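Local coordinates for protein ribose 5-phosphate isomerase RpiB (Thermoanaerobacter tengcongensis, PDB 4EGS) that probably dephosphorylates phosphotyrosine through this N-terminal low molecular weight phosphatase domain and, in the full-length protein, probably also interconverts aldose and ketose sugars, at residues A[36-41]-A[111-116]; A[117-122]-A[139-144]; A[149-154]-A[163-168]. All coordinates share one frame; numbering follows the deposited sequence.

From the N terminus, strand 36-41 runs first, and contact 1 closes a 69-residue loop by bringing strand 115-118 alongside it in the parallel sheet. The chain then continues directly into contact 2, where 117-122 meets 139-144 across 16 residues that hold the rest of helix 121-130. Contact 3 closes the shortest loop, eight residues, between 149-154 and 163-168 of helix 159-179. The three follow one another in series; none encloses or crosses another. Contacts 1 and 2 share strand 115-118, and F39 packs on M119 and I141 between them. The M119 O to V151 N bond and the D150 carboxylate at F121 N link contact 2 to contact 3, joining the sheet to the loop of the predicted proton donor.

Contact 1 of 3, residues A[36-41]-A[111-116]; sequences RVLFVC and KGADLV
R36 lies against the G112-A113 turn, just ahead of the residues paired in parallel, and with L38 and V116 buries the most surface here. Its CG is anti to the backbone N (chi1 158°), which sets that methylene 3.5 Å from A113 CA. The chain then bends, leaving the carbonyl oxygen of G112 over one face of the guanidinium, whose NH1 forms a salt bridge with E67. The backbone of R36 is held separately: its N-H meets D114 OD2 nearly along the C-O axis, with an N to OD2 distance of 2.9 Å and an angle of 163° at the hydrogen. From 111-116, R36 O receives two weak bonds, from D114 N and L115 N. L38 follows with a firm bond, its N 2.8 Å from L115 O and in the carbonyl plane. On its side of the sheet, L38 CB touches both A113 CB at 3.9 Å and V116 CB at 3.8 Å. V116 directs CG2 opposite its own N, where the methyl comes within 3.3 Å of L38 O and 3.6 Å from V40 CG2. V37 and L115 occupy the other face, side by side and pointing the same way.

Strand 36-41 is an inner strand of the four-stranded sheet, with 67-72 along its other edge through backbone bonds of V37 and F39. V37 packs on F55 of helix 47-61, whereas L38 on the reverse face meets D109 and L110 of helix 108-112. At the strand's end, C41, the predicted nucleophile, opens the phosphate-binding loop leading to R47 and helix 47-61.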
# COMPACT_ATOMS: atom_id res chain seq x y z
N ARG A 36 -8.19 1.19 1.84
CA ARG A 36 -9.12 0.37 2.62
C ARG A 36 -8.81 -1.13 2.60
O ARG A 36 -8.56 -1.71 1.54
CB ARG A 36 -10.55 0.60 2.15
CG ARG A 36 -11.51 -0.54 2.47
CD ARG A 36 -12.21 -0.35 3.81
NE ARG A 36 -13.63 -0.10 3.63
CZ ARG A 36 -14.19 1.11 3.67
NH1 ARG A 36 -13.45 2.18 3.89
NH2 ARG A 36 -15.50 1.24 3.48
N VAL A 37 -8.82 -1.74 3.78
CA VAL A 37 -8.80 -3.19 3.90
C VAL A 37 -10.02 -3.66 4.71
O VAL A 37 -10.34 -3.08 5.75
CB VAL A 37 -7.48 -3.72 4.52
CG1 VAL A 37 -7.18 -3.02 5.83
CG2 VAL A 37 -7.55 -5.23 4.71
N LEU A 38 -10.70 -4.68 4.21
CA LEU A 38 -11.93 -5.16 4.84
C LEU A 38 -11.71 -6.52 5.50
O LEU A 38 -11.53 -7.53 4.82
CB LEU A 38 -13.04 -5.28 3.79
CG LEU A 38 -14.47 -4.89 4.16
CD1 LEU A 38 -15.45 -5.58 3.22
CD2 LEU A 38 -14.81 -5.19 5.61
N PHE A 39 -11.75 -6.55 6.83
CA PHE A 39 -11.66 -7.81 7.56
C PHE A 39 -13.03 -8.46 7.69
O PHE A 39 -14.01 -7.79 8.03
CB PHE A 39 -11.05 -7.59 8.95
CG PHE A 39 -9.63 -7.08 8.92
CD1 PHE A 39 -8.60 -7.91 8.52
CD2 PHE A 39 -9.34 -5.79 9.30
CE1 PHE A 39 -7.29 -7.45 8.49
CE2 PHE A 39 -8.04 -5.32 9.27
CZ PHE A 39 -7.01 -6.15 8.87
N VAL A 40 -13.11 -9.75 7.41
CA VAL A 40 -14.39 -10.44 7.39
C VAL A 40 -14.51 -11.54 8.44
O VAL A 40 -13.69 -12.46 8.50
CB VAL A 40 -14.71 -11.01 5.99
CG1 VAL A 40 -15.88 -11.99 6.06
CG2 VAL A 40 -15.03 -9.88 5.03
N CYS A 41 -15.55 -11.42 9.26
CA CYS A 41 -15.86 -12.40 10.30
C CYS A 41 -17.11 -13.15 9.90
O CYS A 41 -17.62 -12.98 8.78
CB CYS A 41 -16.13 -11.67 11.61
SG CYS A 41 -15.10 -12.17 12.99
N LYS A 111 -17.24 -3.08 -2.63
CA LYS A 111 -16.85 -2.17 -3.69
C LYS A 111 -15.80 -1.17 -3.22
O LYS A 111 -14.84 -0.86 -3.94
CB LYS A 111 -18.06 -1.42 -4.23
CG LYS A 111 -18.97 -2.25 -5.12
CD LYS A 111 -20.27 -1.50 -5.41
CE LYS A 111 -21.04 -2.13 -6.56
NZ LYS A 111 -20.32 -1.98 -7.85
N GLY A 112 -15.98 -0.65 -2.01
CA GLY A 112 -15.08 0.34 -1.46
C GLY A 112 -13.76 -0.24 -0.98
O GLY A 112 -12.82 0.49 -0.68
N ALA A 113 -13.70 -1.57 -0.92
CA ALA A 113 -12.51 -2.25 -0.43
C ALA A 113 -11.50 -2.52 -1.54
O ALA A 113 -11.84 -3.10 -2.58
CB ALA A 113 -12.89 -3.55 0.27
N ASP A 114 -10.26 -2.10 -1.32
CA ASP A 114 -9.17 -2.41 -2.24
C ASP A 114 -8.75 -3.86 -2.01
O ASP A 114 -8.31 -4.55 -2.93
CB ASP A 114 -7.97 -1.49 -2.00
CG ASP A 114 -8.34 -0.02 -2.08
OD1 ASP A 114 -8.50 0.50 -3.21
OD2 ASP A 114 -8.46 0.62 -1.02
N LEU A 115 -8.90 -4.30 -0.77
CA LEU A 115 -8.52 -5.64 -0.35
C LEU A 115 -9.45 -6.10 0.76
O LEU A 115 -9.74 -5.35 1.69
CB LEU A 115 -7.08 -5.64 0.14
CG LEU A 115 -6.61 -6.83 0.98
CD1 LEU A 115 -6.45 -8.08 0.12
CD2 LEU A 115 -5.31 -6.50 1.70
N VAL A 116 -9.93 -7.34 0.67
CA VAL A 116 -10.77 -7.89 1.72
C VAL A 116 -10.21 -9.21 2.25
O VAL A 116 -10.03 -10.17 1.50
CB VAL A 116 -12.24 -8.06 1.26
CG1 VAL A 116 -12.30 -8.63 -0.14
CG2 VAL A 116 -13.02 -8.91 2.24

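Contact 2 of 3, residues A[117-122]-A[139-144]; sequences LAMAFS and FTIKEF
L117, near the end of strand 115-118, and I141, just past strand 138-140, pack side chain against side chain in a beta-alpha-beta crossover, in which helix 121-130 connects strand 115-118 to an edge strand of the sheet, 138-140. This is the tight part. L117 crosses I141 at about a right angle, CD1 meeting I141 CD1 at 3.8 Å, while its other methyl, CD2, presses on F144 CB at 3.6 Å. Together chi1 (-168°) and chi2 (89°) of I141 also bring CD1 to M119 CE. M119 starts away from 139-144, and its bent chain returns CE to that methyl; the side chain also touches R47 and A51 of helix 47-61. The main chains are closely joined too: A118 N bonds to F139 O in the carbonyl plane, and I141 N reaches A118 O at a short 2.6 Å.

On the side open to solvent, contact is sparser. F121 holds its ring across T140, with CD1 3.8 Å from OG1. E143 OE2 stands at the ring edge, 3.5 Å from F121 CE1, while OE1, the atom bridged to K124, also accepts a hydrogen bond from T140 N at 3.2 Å, met from above the carboxylate plane.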
# COMPACT_ATOMS: atom_id res chain seq x y z
N LEU A 117 -9.91 -9.25 3.54
CA LEU A 117 -9.30 -10.41 4.16
C LEU A 117 -10.23 -11.13 5.13
O LEU A 117 -10.75 -10.53 6.07
CB LEU A 117 -8.01 -10.02 4.88
CG LEU A 117 -6.83 -9.62 3.99
CD1 LEU A 117 -5.61 -9.32 4.84
CD2 LEU A 117 -6.53 -10.72 2.99
N ALA A 118 -10.43 -12.42 4.90
CA ALA A 118 -11.27 -13.24 5.76
C ALA A 118 -10.44 -13.95 6.82
O ALA A 118 -9.31 -14.38 6.55
CB ALA A 118 -12.04 -14.25 4.93
N MET A 119 -10.98 -14.06 8.03
CA MET A 119 -10.30 -14.74 9.12
C MET A 119 -10.15 -16.23 8.84
O MET A 119 -9.16 -16.85 9.22
CB MET A 119 -11.04 -14.53 10.44
CG MET A 119 -11.05 -13.10 10.92
SD MET A 119 -9.39 -12.44 11.10
CE MET A 119 -9.47 -11.02 10.01
N ALA A 120 -11.14 -16.79 8.16
CA ALA A 120 -11.15 -18.22 7.85
C ALA A 120 -11.46 -18.48 6.39
O ALA A 120 -11.99 -17.62 5.69
CB ALA A 120 -12.15 -18.94 8.74
N PHE A 121 -11.14 -19.69 5.93
CA PHE A 121 -11.40 -20.09 4.56
C PHE A 121 -12.90 -20.19 4.31
O PHE A 121 -13.36 -20.09 3.17
CB PHE A 121 -10.73 -21.44 4.27
CG PHE A 121 -9.98 -21.47 2.96
CD1 PHE A 121 -8.83 -20.72 2.79
CD2 PHE A 121 -10.42 -22.26 1.91
CE1 PHE A 121 -8.14 -20.75 1.60
CE2 PHE A 121 -9.73 -22.29 0.72
CZ PHE A 121 -8.59 -21.54 0.56
N SER A 122 -13.66 -20.39 5.38
CA SER A 122 -15.12 -20.45 5.30
C SER A 122 -15.69 -19.10 4.89
O SER A 122 -16.56 -19.03 4.02
CB SER A 122 -15.71 -20.87 6.65
OG SER A 122 -15.42 -19.91 7.65
N PHE A 139 -9.22 -12.69 -0.20
CA PHE A 139 -8.25 -13.68 0.25
C PHE A 139 -8.44 -13.97 1.74
O PHE A 139 -9.16 -13.25 2.43
CB PHE A 139 -6.82 -13.19 0.00
CG PHE A 139 -6.54 -12.84 -1.43
CD1 PHE A 139 -6.52 -11.52 -1.84
CD2 PHE A 139 -6.31 -13.83 -2.37
CE1 PHE A 139 -6.27 -11.19 -3.16
CE2 PHE A 139 -6.05 -13.51 -3.69
CZ PHE A 139 -6.04 -12.18 -4.09
N THR A 140 -7.80 -15.03 2.22
CA THR A 140 -7.83 -15.36 3.64
C THR A 140 -6.67 -14.66 4.34
O THR A 140 -5.64 -14.38 3.73
CB THR A 140 -7.81 -16.90 3.86
OG1 THR A 140 -9.03 -17.31 4.51
CG2 THR A 140 -6.62 -17.35 4.70
N ILE A 141 -6.86 -14.34 5.62
CA ILE A 141 -5.88 -13.59 6.40
C ILE A 141 -4.50 -14.25 6.44
O ILE A 141 -3.48 -13.58 6.52
CB ILE A 141 -6.40 -13.32 7.83
CG1 ILE A 141 -5.53 -12.28 8.55
CG2 ILE A 141 -6.51 -14.61 8.63
CD1 ILE A 141 -5.98 -10.85 8.32
N LYS A 142 -4.48 -15.58 6.38
CA LYS A 142 -3.23 -16.34 6.42
C LYS A 142 -2.63 -16.51 5.03
O LYS A 142 -1.42 -16.41 4.85
CB LYS A 142 -3.46 -17.71 7.07
CG LYS A 142 -3.94 -17.65 8.51
CD LYS A 142 -2.79 -17.48 9.48
CE LYS A 142 -2.37 -18.82 10.07
NZ LYS A 142 -3.52 -19.52 10.70
N GLU A 143 -3.48 -16.77 4.04
CA GLU A 143 -3.02 -17.04 2.69
C GLU A 143 -2.45 -15.80 2.00
O GLU A 143 -1.63 -15.91 1.10
CB GLU A 143 -4.13 -17.66 1.84
CG GLU A 143 -4.91 -16.65 1.00
CD GLU A 143 -5.99 -17.29 0.16
OE1 GLU A 143 -6.84 -16.56 -0.38
OE2 GLU A 143 -5.98 -18.54 0.03
N PHE A 144 -2.89 -14.62 2.43
CA PHE A 144 -2.42 -13.38 1.83
C PHE A 144 -0.97 -13.10 2.22
O PHE A 144 -0.22 -12.51 1.45
CB PHE A 144 -3.32 -12.20 2.23
CG PHE A 144 -2.94 -10.90 1.57
CD1 PHE A 144 -3.40 -10.60 0.30
CD2 PHE A 144 -2.13 -9.99 2.22
CE1 PHE A 144 -3.06 -9.41 -0.32
CE2 PHE A 144 -1.79 -8.79 1.61
CZ PHE A 144 -2.25 -8.51 0.34

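Contact 3 of 3, residues A[149-154]-A[163-168]; sequences GDVEDP and KKTAEE
V151 meets the helix through both of its methyls. CG1, turned opposite its own N (chi1 -178°), sits 4.0 Å from T165 OG1, and CG2 comes within 3.3 Å of E168 OE2, V151 and E168 arriving from opposite directions. P154 adds a looser touch, its CG 4.5 Å from T165 CG2. E168 reaches across because its chain is nearly fully extended from the helix.

Two waters fill out the polar side of the contact. One donates to E168 OE2 at 2.7 Å and, weakly, to D150 O; the other accepts from E152 N at 2.8 Å and donates weakly to E168 OE1. Each path from carboxylate to loop backbone therefore contains one weak bond.

Segment 149-154 ends in the Asp-Pro pair of the Asp-Pro loop of the low molecular weight tyrosine phosphatases. It carries D153, the predicted proton donor, which together with residues 41-47 lines the pocket where a bicarbonate ion is bound. D153 directs its CB away from the helix, and P154 next to it packs on R47 and C46.

Further out, K142 forms a salt bridge with E168 OE2, placing a positive charge that would be expected to stabilise this carboxylate beside an apolar methyl. V151 also touches L169 and L172 further along the same helix, and I141, while T165 rests on M50 of helix 47-61.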
# COMPACT_ATOMS: atom_id res chain seq x y z
N GLY A 149 -4.23 -21.76 6.83
CA GLY A 149 -5.02 -21.94 8.04
C GLY A 149 -6.01 -20.82 8.30
O GLY A 149 -6.15 -19.90 7.49
N ASP A 150 -6.69 -20.90 9.43
CA ASP A 150 -7.68 -19.90 9.82
C ASP A 150 -7.35 -19.35 11.20
O ASP A 150 -6.66 -20.00 11.98
CB ASP A 150 -9.08 -20.52 9.85
CG ASP A 150 -9.29 -21.56 8.78
OD1 ASP A 150 -9.77 -22.67 9.12
OD2 ASP A 150 -8.99 -21.28 7.60
N VAL A 151 -7.86 -18.16 11.49
CA VAL A 151 -7.83 -17.64 12.85
C VAL A 151 -9.13 -18.05 13.53
O VAL A 151 -10.20 -17.58 13.15
CB VAL A 151 -7.68 -16.11 12.88
CG1 VAL A 151 -7.60 -15.62 14.32
CG2 VAL A 151 -6.45 -15.69 12.11
N GLU A 152 -9.03 -18.94 14.52
CA GLU A 152 -10.21 -19.57 15.10
C GLU A 152 -11.03 -18.65 16.00
O GLU A 152 -10.51 -17.70 16.58
CB GLU A 152 -9.80 -20.83 15.87
CG GLU A 152 -8.89 -21.78 15.09
CD GLU A 152 -9.62 -22.55 14.00
OE1 GLU A 152 -10.85 -22.38 13.85
OE2 GLU A 152 -8.95 -23.33 13.29
N ASP A 153 -12.32 -18.95 16.11
CA ASP A 153 -13.27 -18.16 16.89
C ASP A 153 -13.03 -18.35 18.39
O ASP A 153 -13.07 -19.47 18.89
CB ASP A 153 -14.70 -18.57 16.54
CG ASP A 153 -15.74 -17.57 17.02
OD1 ASP A 153 -15.42 -16.71 17.86
OD2 ASP A 153 -16.90 -17.65 16.55
N PRO A 154 -12.76 -17.24 19.10
CA PRO A 154 -12.61 -17.27 20.56
C PRO A 154 -13.96 -17.18 21.29
O PRO A 154 -13.98 -16.83 22.46
CB PRO A 154 -11.78 -16.02 20.83
CG PRO A 154 -12.20 -15.07 19.77
CD PRO A 154 -12.44 -15.92 18.54
N LYS A 163 -6.51 -13.87 24.12
CA LYS A 163 -5.16 -13.33 24.15
C LYS A 163 -4.31 -13.94 23.04
O LYS A 163 -3.60 -13.23 22.33
CB LYS A 163 -4.51 -13.60 25.51
CG LYS A 163 -3.16 -12.92 25.70
CD LYS A 163 -2.55 -13.25 27.06
CE LYS A 163 -3.28 -12.55 28.21
NZ LYS A 163 -4.53 -13.25 28.65
N LYS A 164 -4.40 -15.26 22.89
CA LYS A 164 -3.66 -15.98 21.86
C LYS A 164 -4.11 -15.56 20.46
O LYS A 164 -3.28 -15.43 19.56
CB LYS A 164 -3.85 -17.49 22.05
CG LYS A 164 -3.18 -18.35 20.98
CD LYS A 164 -1.67 -18.24 21.05
CE LYS A 164 -1.13 -18.74 22.38
NZ LYS A 164 -1.37 -20.20 22.56
N THR A 165 -5.41 -15.34 20.30
CA THR A 165 -5.96 -14.90 19.03
C THR A 165 -5.50 -13.47 18.71
O THR A 165 -5.23 -13.14 17.55
CB THR A 165 -7.51 -15.00 19.02
OG1 THR A 165 -7.91 -16.13 18.23
CG2 THR A 165 -8.16 -13.75 18.45
N ALA A 166 -5.40 -12.65 19.74
CA ALA A 166 -4.91 -11.28 19.59
C ALA A 166 -3.45 -11.24 19.14
O ALA A 166 -3.06 -10.40 18.33
CB ALA A 166 -5.10 -10.50 20.88
N GLU A 167 -2.64 -12.15 19.68
CA GLU A 167 -1.23 -12.23 19.34
C GLU A 167 -1.04 -12.65 17.88
O GLU A 167 -0.25 -12.05 17.15
CB GLU A 167 -0.52 -13.23 20.25
CG GLU A 167 -0.59 -12.90 21.73
CD GLU A 167 -0.35 -14.12 22.58
OE1 GLU A 167 -0.29 -14.00 23.82
OE2 GLU A 167 -0.23 -15.22 22.00
N GLU A 168 -1.77 -13.68 17.46
CA GLU A 168 -1.70 -14.16 16.09
C GLU A 168 -2.09 -13.06 15.12
O GLU A 168 -1.41 -12.82 14.12
CB GLU A 168 -2.58 -15.40 15.88
CG GLU A 168 -2.65 -15.85 14.42
CD GLU A 168 -3.26 -17.23 14.25
OE1 GLU A 168 -3.12 -18.07 15.17
OE2 GLU A 168 -3.87 -17.49 13.19
O HOH W 1 -3.61 -20.13 13.28
O HOH W 2 -6.39 -19.06 15.49